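PDB 1K1E: 3-deoxy-D-manno-octulosonate 8-phosphate phosphatase KdsC from Haemophilus influenzae Rd, which catalyses the metal-dependent hydrolysis of 3-deoxy-D-manno-octulosonate 8-phosphate to 3-deoxy-D-manno-octulosonate and inorganic phosphate, a step of lipopolysaccharide biosynthesis. Local coordinates for residues Thr13-Val18 and Val54-Gly59. Residues are numbered along the deposited sequence; the frame is centred on the assembly and turned at random.
With CO (cobalt (II) ion), chain M; SO4 (sulfate ion), chain O.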
loop_
_atom_site.group_PDB
_atom_site.type_symbol
_atom_site.label_atom_id
_atom_site.label_comp_id
_atom_site.label_asym_id
_atom_site.label_seq_id
_atom_site.Cartn_x
_atom_site.Cartn_y
_atom_site.Cartn_z
ATOM N N THR A 13 9.352 -14.518 -15.186
ATOM C CA THR A 13 9.220 -13.668 -14.036
ATOM C C THR A 13 8.738 -14.394 -12.771
ATOM O O THR A 13 7.803 -15.217 -12.782
ATOM C CB THR A 13 8.258 -12.455 -14.330
ATOM O OG1 THR A 13 8.215 -11.614 -13.170
ATOM C CG2 THR A 13 6.860 -12.895 -14.548
ATOM N N ASP A 14 9.442 -14.118 -11.679
ATOM C CA ASP A 14 9.035 -14.598 -10.373
ATOM C C ASP A 14 7.730 -13.828 -10.101
ATOM O O ASP A 14 7.394 -12.839 -10.767
ATOM C CB ASP A 14 10.086 -14.195 -9.304
ATOM C CG ASP A 14 9.576 -14.361 -7.901
ATOM O OD1 ASP A 14 8.897 -15.367 -7.629
ATOM O OD2 ASP A 14 9.879 -13.498 -7.069
ATOM N N VAL A 15 6.941 -14.301 -9.136
ATOM C CA VAL A 15 5.712 -13.596 -8.815
ATOM C C VAL A 15 5.748 -12.702 -7.568
ATOM O O VAL A 15 5.656 -11.483 -7.661
ATOM C CB VAL A 15 4.500 -14.613 -8.630
ATOM C CG1 VAL A 15 3.255 -13.896 -8.126
ATOM C CG2 VAL A 15 4.223 -15.278 -9.991
ATOM N N ASP A 16 5.885 -13.309 -6.403
ATOM C CA ASP A 16 5.803 -12.480 -5.182
ATOM C C ASP A 16 6.997 -11.621 -5.007
ATOM O O ASP A 16 8.091 -12.127 -4.971
ATOM C CB ASP A 16 5.600 -13.377 -3.970
ATOM C CG ASP A 16 4.307 -14.172 -4.083
ATOM O OD1 ASP A 16 3.241 -13.510 -4.150
ATOM O OD2 ASP A 16 4.369 -15.419 -4.173
ATOM N N GLY A 17 6.801 -10.309 -4.901
ATOM C CA GLY A 17 7.964 -9.451 -4.694
ATOM C C GLY A 17 8.440 -8.837 -5.993
ATOM O O GLY A 17 9.247 -7.888 -5.976
ATOM N N VAL A 18 7.925 -9.382 -7.121
ATOM C CA VAL A 18 8.269 -8.874 -8.433
ATOM C C VAL A 18 6.992 -8.372 -9.084
ATOM O O VAL A 18 6.860 -7.186 -9.311
ATOM C CB VAL A 18 8.955 -9.946 -9.283
ATOM C CG1 VAL A 18 9.176 -9.459 -10.697
ATOM C CG2 VAL A 18 10.340 -10.231 -8.661
ATOM N N VAL A 54 6.441 -14.691 -22.536
ATOM C CA VAL A 54 6.570 -14.430 -21.104
ATOM C C VAL A 54 6.125 -15.672 -20.313
ATOM O O VAL A 54 5.131 -16.298 -20.637
ATOM C CB VAL A 54 5.755 -13.209 -20.689
ATOM C CG1 VAL A 54 5.817 -13.044 -19.179
ATOM C CG2 VAL A 54 6.265 -11.938 -21.496
ATOM N N ALA A 55 6.878 -16.030 -19.283
ATOM C CA ALA A 55 6.524 -17.159 -18.413
ATOM C C ALA A 55 6.549 -16.687 -16.947
ATOM O O ALA A 55 7.262 -15.719 -16.612
ATOM C CB ALA A 55 7.501 -18.325 -18.588
ATOM N N VAL A 56 5.743 -17.362 -16.123
ATOM C CA VAL A 56 5.653 -17.069 -14.692
ATOM C C VAL A 56 6.206 -18.280 -13.949
ATOM O O VAL A 56 5.899 -19.417 -14.288
ATOM C CB VAL A 56 4.165 -16.840 -14.321
ATOM C CG1 VAL A 56 3.969 -16.828 -12.774
ATOM C CG2 VAL A 56 3.682 -15.559 -15.011
ATOM N N LEU A 57 6.995 -18.028 -12.903
ATOM C CA LEU A 57 7.605 -19.087 -12.121
ATOM C C LEU A 57 7.293 -18.703 -10.673
ATOM O O LEU A 57 7.616 -17.613 -10.267
ATOM C CB LEU A 57 9.109 -19.061 -12.364
ATOM C CG LEU A 57 9.929 -20.348 -12.417
ATOM C CD1 LEU A 57 11.329 -19.983 -12.056
ATOM C CD2 LEU A 57 9.430 -21.431 -11.462
ATOM N N SER A 58 6.632 -19.558 -9.920
ATOM C CA SER A 58 6.349 -19.211 -8.530
ATOM C C SER A 58 6.430 -20.484 -7.710
ATOM O O SER A 58 6.056 -21.554 -8.202
ATOM C CB SER A 58 4.928 -18.633 -8.394
ATOM O OG SER A 58 4.637 -18.402 -7.038
ATOM N N GLY A 59 6.936 -20.375 -6.483
ATOM C CA GLY A 59 6.994 -21.529 -5.606
ATOM C C GLY A 59 5.616 -21.833 -5.009
ATOM O O GLY A 59 5.438 -22.800 -4.250
HETATM CO CO CO M . 9.816 -13.435 -5.022
HETATM S S SO4 O . 9.008 -18.107 -4.461
HETATM O O1 SO4 O . 10.353 -17.715 -4.892
HETATM O O2 SO4 O . 8.605 -17.158 -3.382
HETATM O O3 SO4 O . 8.999 -19.462 -3.934
HETATM O O4 SO4 O . 8.169 -18.010 -5.683
HETATM O O HOH W 1 8.312 -15.012 -5.139
HETATM O O HOH W 2 6.139 -16.435 -6.416
HETATM O O HOH W 3 2.562 -16.563 -5.950
HETATM O O HOH W 4 9.623 -13.075 -2.970
HETATM O O HOH W 5 11.315 -14.942 -4.888
#
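The metal site of this HAD-clan phosphatase sits where two neighbouring parallel strands of the central sheet, 10-14 and 53-58, run out: T13 N donates to A55 O (2.8 Å), and T13 O accepts from L57 N (2.9 Å). T13 thus spans A55 and L57, opposite V56, and its CG2 lies beside V56 CG2. Its OG1, anti to the backbone N (chi1 -177°), donates forward to D14 O, in the plane of that carbonyl and at one of its lone pairs.

D14, D16 and V18 fit the DxDx(T/V) pattern of HAD enzymes, and V15 packs over S58, CG2 to CB 3.8 Å. D14 OD2 (2.0 Å) and D16 O bind the cobalt, with three waters and D107 completing six ligands. Magnesium is the cofactor in catalysis. D14 OD1 forms a salt bridge with K84, a substrate-binding residue by similarity. K84 also bonds a sulfate, probably from the crystallisation liquor, consistent with a phosphate site.

Beyond the last strand bond, waters and this anion also link the two segments. G59 N donates almost straight to sulfate O4 (2.8 Å, 170°), and one water links that same oxygen with D16 N, D16 OD2 and S58 OG. A second water bridges D16 OD2 (2.8 Å) and S58 OG (3.0 Å). S58 OG also accepts from R60 N, while D16 OD1 pairs with K34.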